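Local coordinates for protein C-1-tetrahydrofolate synthase, cytoplasmic, putative (Trypanosoma brucei, PDB 4CJX) that probably oxidises 5,10-methylenetetrahydrofolate with NADP+ and hydrolyses the resulting methenyl form to 10-formyltetrahydrofolate, working as a homodimer, at residues Y288-P291 with G295-P298; S169-L174 with I255-T260; I62-R67 with E100-E105. One frame throughout, in Å; residues are numbered along the deposited sequence.

Contact 1. Residues Y288-P291 with G295-P298; sequences YITP and GVGP. With 9L9 ((2S)-2-[[4-[[2,4-bis(azanyl)-6-oxidanylidene-1H-pyrimidin-5-yl]carbamoylamino]phenyl]carbonylamino]pentanedioic acid), chain G.
The pyrrolidine ring of Pro291 meets Gly295 at one corner, with CD 3.9 Å from Gly295 CA, and its other contacts include Phe279 and Val27. This is the strand-loop-helix turn of a Rossmann-type domain, where the chain leaves strand 288-289 and enters helix 296-316. At the helix start a second proline ring borders the inhibitor: the CG-CD edge of Pro298 lies over one face of the carboxylate next to the glutamate CA, and Pro298 CD is 3.6 Å from 9L9 O. The Gly297-Pro298 peptide lies roughly face to face over the inhibitor's benzamide, with Gly297 C 3.3 Å from the benzamide oxygen, 9L9 O7B. The N-terminal dipole of helix 296-316 would probably favour the carboxylate's charge.

Between strand and helix the loop is closed by one water rather than by a direct bond. It accepts from Val296 N at 2.9 Å and bonds Thr290 OG1, a hydroxyl that also accepts from Asp256 N. The water also donates to Pro291 O at 2.8 Å, although other acceptors compete for its protons. Gly295 N is close to that same carbonyl but badly angled for a hydrogen bond. What remains is a bent CA-H...O contact, Gly295 CA to Pro291 O at 3.3 Å.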
# COMPACT_ATOMS: atom_id res chain seq x y z
N TYR B 288 9.23 25.40 -5.66
CA TYR B 288 10.24 24.72 -4.84
C TYR B 288 10.79 23.51 -5.60
O TYR B 288 10.07 22.83 -6.32
CB TYR B 288 9.64 24.20 -3.52
CG TYR B 288 9.08 25.25 -2.62
CD1 TYR B 288 9.90 25.96 -1.76
CD2 TYR B 288 7.73 25.53 -2.62
CE1 TYR B 288 9.38 26.93 -0.92
CE2 TYR B 288 7.20 26.51 -1.80
CZ TYR B 288 8.02 27.19 -0.93
OH TYR B 288 7.51 28.17 -0.12
N ILE B 289 12.06 23.25 -5.41
CA ILE B 289 12.72 22.13 -6.03
C ILE B 289 13.88 21.66 -5.14
O ILE B 289 14.43 22.45 -4.39
CB ILE B 289 13.20 22.51 -7.43
CG1 ILE B 289 13.68 21.28 -8.20
CG2 ILE B 289 14.32 23.54 -7.34
CD1 ILE B 289 13.84 21.53 -9.69
N THR B 290 14.21 20.37 -5.21
CA THR B 290 15.39 19.87 -4.51
C THR B 290 16.45 19.39 -5.50
O THR B 290 16.11 18.74 -6.51
CB THR B 290 15.08 18.71 -3.57
OG1 THR B 290 14.62 17.59 -4.34
CG2 THR B 290 14.05 19.10 -2.53
N PRO B 291 17.74 19.67 -5.20
CA PRO B 291 18.82 19.31 -6.06
C PRO B 291 19.31 17.89 -5.78
O PRO B 291 19.04 17.32 -4.72
CB PRO B 291 19.90 20.31 -5.66
CG PRO B 291 19.72 20.44 -4.18
CD PRO B 291 18.24 20.24 -3.94
N GLY B 295 19.87 16.95 -1.77
CA GLY B 295 18.45 17.21 -1.50
C GLY B 295 17.89 16.11 -0.64
O GLY B 295 18.07 16.13 0.59
N VAL B 296 17.26 15.13 -1.26
CA VAL B 296 16.62 14.06 -0.52
C VAL B 296 17.63 13.15 0.23
O VAL B 296 17.35 12.73 1.34
CB VAL B 296 15.67 13.24 -1.43
CG1 VAL B 296 15.11 12.04 -0.68
CG2 VAL B 296 14.52 14.11 -1.91
N GLY B 297 18.79 12.91 -0.38
CA GLY B 297 19.74 11.96 0.12
C GLY B 297 20.23 12.19 1.55
O GLY B 297 20.22 11.26 2.37
N PRO B 298 20.69 13.41 1.84
CA PRO B 298 21.17 13.61 3.20
C PRO B 298 20.05 13.47 4.24
O PRO B 298 20.29 12.93 5.33
CB PRO B 298 21.77 15.03 3.17
CG PRO B 298 22.03 15.29 1.71
CD PRO B 298 20.96 14.56 0.97
N2A 9L9 G . 18.11 -0.81 3.19
N1 9L9 G . 18.66 0.42 1.18
C2 9L9 G . 18.18 0.45 2.45
N3 9L9 G . 17.76 1.63 3.06
C4 9L9 G . 17.88 2.75 2.23
O4A 9L9 G . 17.50 3.77 2.77
N5A 9L9 G . 18.61 3.91 0.21
C5 9L9 G . 18.36 2.74 0.91
C6 9L9 G . 18.76 1.53 0.43
N7 9L9 G . 19.27 1.42 -0.94
O8A 9L9 G . 20.23 4.70 1.61
N9 9L9 G . 19.70 5.85 -0.25
C1B 9L9 G . 20.54 6.92 -0.10
C2B 9L9 G . 20.68 7.78 -1.20
C3B 9L9 G . 21.52 8.89 -1.17
C4B 9L9 G . 22.25 9.20 -0.02
C5B 9L9 G . 22.07 8.36 1.11
C6B 9L9 G . 21.24 7.24 1.07
C7B 9L9 G . 23.11 10.45 0.04
O7B 9L9 G . 23.25 10.97 1.12
CAW 9L9 G . 19.57 4.78 0.59
N 9L9 G . 23.62 11.03 -1.07
CA 9L9 G . 24.35 12.29 -1.10
C 9L9 G . 23.42 13.36 -1.64
OXT 9L9 G . 22.47 12.97 -2.34
CB 9L9 G . 25.54 12.31 -2.03
CG 9L9 G . 26.14 10.93 -2.20
CD 9L9 G . 27.51 11.08 -2.79
OE1 9L9 G . 28.32 11.77 -2.18
OE2 9L9 G . 27.77 10.51 -3.86
O 9L9 G . 23.61 14.57 -1.40
O HOH W 1 16.81 15.72 -4.03

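Contact 2. Residues S169-L174 with I255-T260; sequences SAVMEL and IDVGTT
Val171 rests on Ile255 and Val257, a helix-on-sheet contact of the Rossmann-type NAD(P)-binding domain. Helix 166-178 packs here against the C-terminal end of strand 253-256, one of the inner strands of the parallel sheet.

The interaction across the interface is wholly apolar. Val171 has CG1 anti to its backbone N (chi1 167°), which leaves CG2 as the methyl that reaches both partners: it lies 3.7 Å from Val257 CG2 and 4.0 Å from Ile255 CG2. The second branch, CG1, follows at 4.2 Å from Ile255 CG2, so that isoleucine methyl faces both tips of the valine. Val257 comes in from another direction, its side chain crossing that of Val171 at about a right angle. One helical turn on, Leu174 borders the patch more loosely, with CB 4.6 Å from Ile255 CD1. Val200 also packs on Val171, tying helix 197-206 into the same core.

No hydrogen bond crosses between the two segments. On the helix, Leu174 N bonds Ala170 O and Glu173 N bonds Ser169 O. On the other side the strand alternates: Ile255 points to the helix and Asp256 turns its back on it. The backbone at Val257 then breaks from strand geometry, and Gly258 N folds back onto Asp256 in an Asx turn. The Asp256 carboxylate also receives the backbone N-H groups of Asp276 and Val277, so three amides hold it in place. The turn leads straight into Thr259, a residue of the NADP(+) site, which holds no cofactor in this chain of the model. The hydrogen bond that closes the turn runs from Gly258 N to Asp256 OD1, 3.2 Å long and bent to 136°, arriving on the anti side of the carboxylate and 30° out of its plane.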
# COMPACT_ATOMS: atom_id res chain seq x y z
N SER B 169 10.02 9.10 4.28
CA SER B 169 10.03 10.04 5.37
C SER B 169 10.75 11.38 5.04
O SER B 169 10.31 12.46 5.44
CB SER B 169 10.70 9.37 6.53
OG SER B 169 10.49 10.12 7.67
N ALA B 170 11.89 11.28 4.36
CA ALA B 170 12.68 12.42 3.95
C ALA B 170 11.88 13.31 2.99
O ALA B 170 11.96 14.51 3.11
CB ALA B 170 13.96 11.96 3.28
N VAL B 171 11.12 12.71 2.07
CA VAL B 171 10.28 13.47 1.15
C VAL B 171 9.27 14.29 1.93
O VAL B 171 9.09 15.49 1.66
CB VAL B 171 9.53 12.57 0.15
CG1 VAL B 171 8.45 13.34 -0.56
CG2 VAL B 171 10.50 11.97 -0.86
N MET B 172 8.62 13.63 2.89
CA MET B 172 7.59 14.31 3.66
C MET B 172 8.22 15.42 4.48
O MET B 172 7.65 16.51 4.61
CB MET B 172 6.80 13.32 4.56
CG MET B 172 5.99 12.26 3.81
SD MET B 172 5.01 12.88 2.43
CE MET B 172 3.62 13.66 3.25
N GLU B 173 9.42 15.18 5.00
CA GLU B 173 10.14 16.21 5.75
C GLU B 173 10.52 17.42 4.86
O GLU B 173 10.46 18.57 5.31
CB GLU B 173 11.38 15.60 6.41
CG GLU B 173 12.31 16.59 7.12
CD GLU B 173 11.72 17.24 8.37
OE1 GLU B 173 10.71 16.75 8.93
OE2 GLU B 173 12.30 18.25 8.80
N LEU B 174 10.93 17.16 3.63
CA LEU B 174 11.24 18.25 2.72
C LEU B 174 9.99 19.04 2.30
O LEU B 174 10.07 20.25 2.19
CB LEU B 174 12.04 17.74 1.52
CG LEU B 174 13.45 17.34 1.95
CD1 LEU B 174 14.18 16.68 0.81
CD2 LEU B 174 14.27 18.51 2.44
N ILE B 255 10.17 17.33 -5.84
CA ILE B 255 11.05 16.61 -4.95
C ILE B 255 11.70 15.50 -5.76
O ILE B 255 11.04 14.56 -6.21
CB ILE B 255 10.31 15.96 -3.77
CG1 ILE B 255 9.35 16.91 -3.09
CG2 ILE B 255 11.32 15.43 -2.76
CD1 ILE B 255 9.97 18.18 -2.56
N ASP B 256 13.01 15.63 -5.95
CA ASP B 256 13.78 14.72 -6.77
C ASP B 256 14.50 13.66 -5.95
O ASP B 256 15.57 13.92 -5.39
CB ASP B 256 14.77 15.52 -7.62
CG ASP B 256 15.35 14.71 -8.75
OD1 ASP B 256 15.11 13.48 -8.77
OD2 ASP B 256 16.04 15.30 -9.63
N VAL B 257 13.94 12.46 -5.94
CA VAL B 257 14.51 11.32 -5.22
C VAL B 257 15.50 10.49 -6.05
O VAL B 257 16.24 9.70 -5.51
CB VAL B 257 13.36 10.39 -4.72
CG1 VAL B 257 13.89 9.34 -3.74
CG2 VAL B 257 12.28 11.22 -4.07
N GLY B 258 15.53 10.68 -7.36
CA GLY B 258 16.46 9.94 -8.20
C GLY B 258 17.91 10.10 -7.75
O GLY B 258 18.34 11.20 -7.38
N THR B 259 18.66 9.00 -7.75
CA THR B 259 20.09 9.05 -7.50
C THR B 259 20.74 8.05 -8.44
O THR B 259 21.17 7.00 -7.99
CB THR B 259 20.44 8.61 -6.07
OG1 THR B 259 19.72 7.40 -5.77
CG2 THR B 259 20.09 9.68 -5.05
N THR B 260 20.79 8.35 -9.73
CA THR B 260 21.30 7.40 -10.69
C THR B 260 22.77 7.68 -11.08
O THR B 260 23.10 8.79 -11.49
CB THR B 260 20.43 7.39 -11.96
OG1 THR B 260 19.08 7.05 -11.62
CG2 THR B 260 20.99 6.38 -13.01

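Contact 3. Residues I62-R67 with E100-E105; sequences IICGKR and EALERE. Unlike the reference sequence in segment 100-105: Ala101 (reference Thr).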
# COMPACT_ATOMS: atom_id res chain seq x y z
N ILE B 62 24.36 -3.61 7.30
CA ILE B 62 24.92 -4.74 6.58
C ILE B 62 25.00 -4.38 5.11
O ILE B 62 24.01 -4.02 4.50
CB ILE B 62 24.01 -5.98 6.73
CG1 ILE B 62 23.88 -6.39 8.21
CG2 ILE B 62 24.55 -7.13 5.89
CD1 ILE B 62 22.85 -7.48 8.45
N ILE B 63 26.19 -4.49 4.54
CA ILE B 63 26.38 -4.33 3.12
C ILE B 63 26.94 -5.62 2.54
O ILE B 63 27.86 -6.22 3.09
CB ILE B 63 27.27 -3.11 2.81
CG1 ILE B 63 27.44 -2.93 1.29
CG2 ILE B 63 28.65 -3.23 3.45
CD1 ILE B 63 28.11 -1.62 0.90
N CYS B 64 26.32 -6.08 1.45
CA CYS B 64 26.80 -7.23 0.70
C CYS B 64 27.40 -6.72 -0.61
O CYS B 64 26.78 -5.93 -1.32
CB CYS B 64 25.65 -8.19 0.39
SG CYS B 64 24.81 -8.91 1.82
N GLY B 65 28.61 -7.18 -0.93
CA GLY B 65 29.28 -6.83 -2.17
C GLY B 65 29.93 -5.46 -2.09
O GLY B 65 30.08 -4.89 -1.02
N LYS B 66 30.29 -4.93 -3.25
CA LYS B 66 31.10 -3.71 -3.31
C LYS B 66 30.61 -2.69 -4.34
O LYS B 66 31.44 -1.98 -4.92
CB LYS B 66 32.58 -4.07 -3.64
CG LYS B 66 33.22 -5.12 -2.75
CD LYS B 66 33.26 -4.72 -1.27
CE LYS B 66 33.66 -5.89 -0.37
NZ LYS B 66 35.12 -6.17 -0.54
N ARG B 67 29.31 -2.60 -4.57
CA ARG B 67 28.77 -1.48 -5.34
C ARG B 67 29.26 -0.20 -4.70
O ARG B 67 29.03 0.00 -3.50
CB ARG B 67 27.24 -1.43 -5.27
CG ARG B 67 26.48 -2.34 -6.20
CD ARG B 67 24.98 -2.13 -5.96
NE ARG B 67 24.54 -0.85 -6.51
CZ ARG B 67 24.08 -0.69 -7.75
NH1 ARG B 67 23.96 -1.74 -8.56
NH2 ARG B 67 23.73 0.52 -8.18
N GLU B 100 22.13 -18.52 4.06
CA GLU B 100 22.26 -18.87 5.47
C GLU B 100 23.16 -17.92 6.24
O GLU B 100 22.82 -17.52 7.35
CB GLU B 100 22.80 -20.30 5.65
CG GLU B 100 23.03 -20.65 7.11
CD GLU B 100 23.79 -21.94 7.30
OE1 GLU B 100 24.63 -22.27 6.43
OE2 GLU B 100 23.55 -22.61 8.32
N ALA B 101 24.31 -17.60 5.67
CA ALA B 101 25.24 -16.67 6.31
C ALA B 101 24.62 -15.28 6.52
O ALA B 101 24.79 -14.67 7.57
CB ALA B 101 26.53 -16.57 5.51
N LEU B 102 23.87 -14.80 5.53
CA LEU B 102 23.19 -13.50 5.64
C LEU B 102 22.13 -13.50 6.75
O LEU B 102 22.07 -12.60 7.57
CB LEU B 102 22.56 -13.10 4.30
CG LEU B 102 21.71 -11.82 4.27
CD1 LEU B 102 22.46 -10.63 4.83
CD2 LEU B 102 21.21 -11.50 2.87
N GLU B 103 21.30 -14.54 6.77
CA GLU B 103 20.26 -14.67 7.77
C GLU B 103 20.83 -14.84 9.19
O GLU B 103 20.30 -14.28 10.14
CB GLU B 103 19.33 -15.82 7.39
CG GLU B 103 18.56 -15.52 6.10
CD GLU B 103 17.61 -16.63 5.66
OE1 GLU B 103 17.79 -17.78 6.06
OE2 GLU B 103 16.68 -16.33 4.89
N ARG B 104 21.93 -15.59 9.32
CA ARG B 104 22.57 -15.79 10.62
C ARG B 104 23.09 -14.47 11.20
O ARG B 104 23.02 -14.22 12.40
N GLU B 105 23.63 -13.63 10.32
CA GLU B 105 24.10 -12.32 10.72
C GLU B 105 22.93 -11.39 11.18
O GLU B 105 23.02 -10.67 12.18
CB GLU B 105 24.87 -11.72 9.55
CG GLU B 105 25.67 -10.49 9.91
CD GLU B 105 26.65 -10.75 11.03
OE1 GLU B 105 27.45 -11.72 10.92
OE2 GLU B 105 26.63 -9.99 12.02
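This is a helix-on-sheet packing contact in the catalytic domain, made by helix 99-110 lying over the middle strand, 58-64, of a three-stranded parallel sheet. The helix belongs to a beta-alpha-beta crossover: it joins strand 87-93 on one side of strand 58-64 to strand 117-120 on the other, and so passes over the strand in between. The short segments 62-64 and 100-105 run almost exactly antiparallel, at 170°, with their axes 11.0 Å apart.

Residues two apart on the strand and three apart on the helix supply the touching groups. Ile62 and Cys64 both point to the helix, whereas Ile63 between them belongs to the other face of the sheet and packs on helix 68-83. Leu102 leaves the helix at a slant, and the extended first torsion (CG anti to the backbone N, chi1 175°) carries its end to the strand. There the CD1 methyl is shared: it lies 4.2 Å from Ile62 CG2 and 4.2 Å from Cys64 SG, so one leucine branch spans both strand positions. One turn later Glu105 contributes its aliphatic part, with CG 4.4 Å from Ile62 CD1. Val106 and Leu109 of the same helix continue the cover over Ile62, and Val97, Leu124 and Pro125 also touch Cys64.

Between these two segments no hydrogen bond or charge pair forms. The distances are ordinary van der Waals ones, a little generous, and the polar element is a partly exposed glutamate that lends only its methylene to the interface. The cysteine thiol likewise meets the leucine as an apolar surface. Between these segments, then, the helix is probably kept in place by burial of hydrocarbon, with no directed bond to fix its register.

In the fold
Contacts 1 and 2 form one buried neighbourhood, their centres 6 Å apart, whereas contact 3 lies in the catalytic domain, with its centre about 30 Å from that of contact 1 and only partly buried. Strands 288-289 and 253-256 are neighbours in the same sheet, and Val296 CG2 of contact 1 packs 3.6 Å from Ile255 CG2 of contact 2. Contacts 2 and 3 both lay a helix on an inner strand through aliphatic side chains. Contact 1 differs: it is a short strand-to-helix loop bridged by a water, beside the inhibitor. Contact 3 shares no element with the others and ends its apolar patch in a glutamate near the surface.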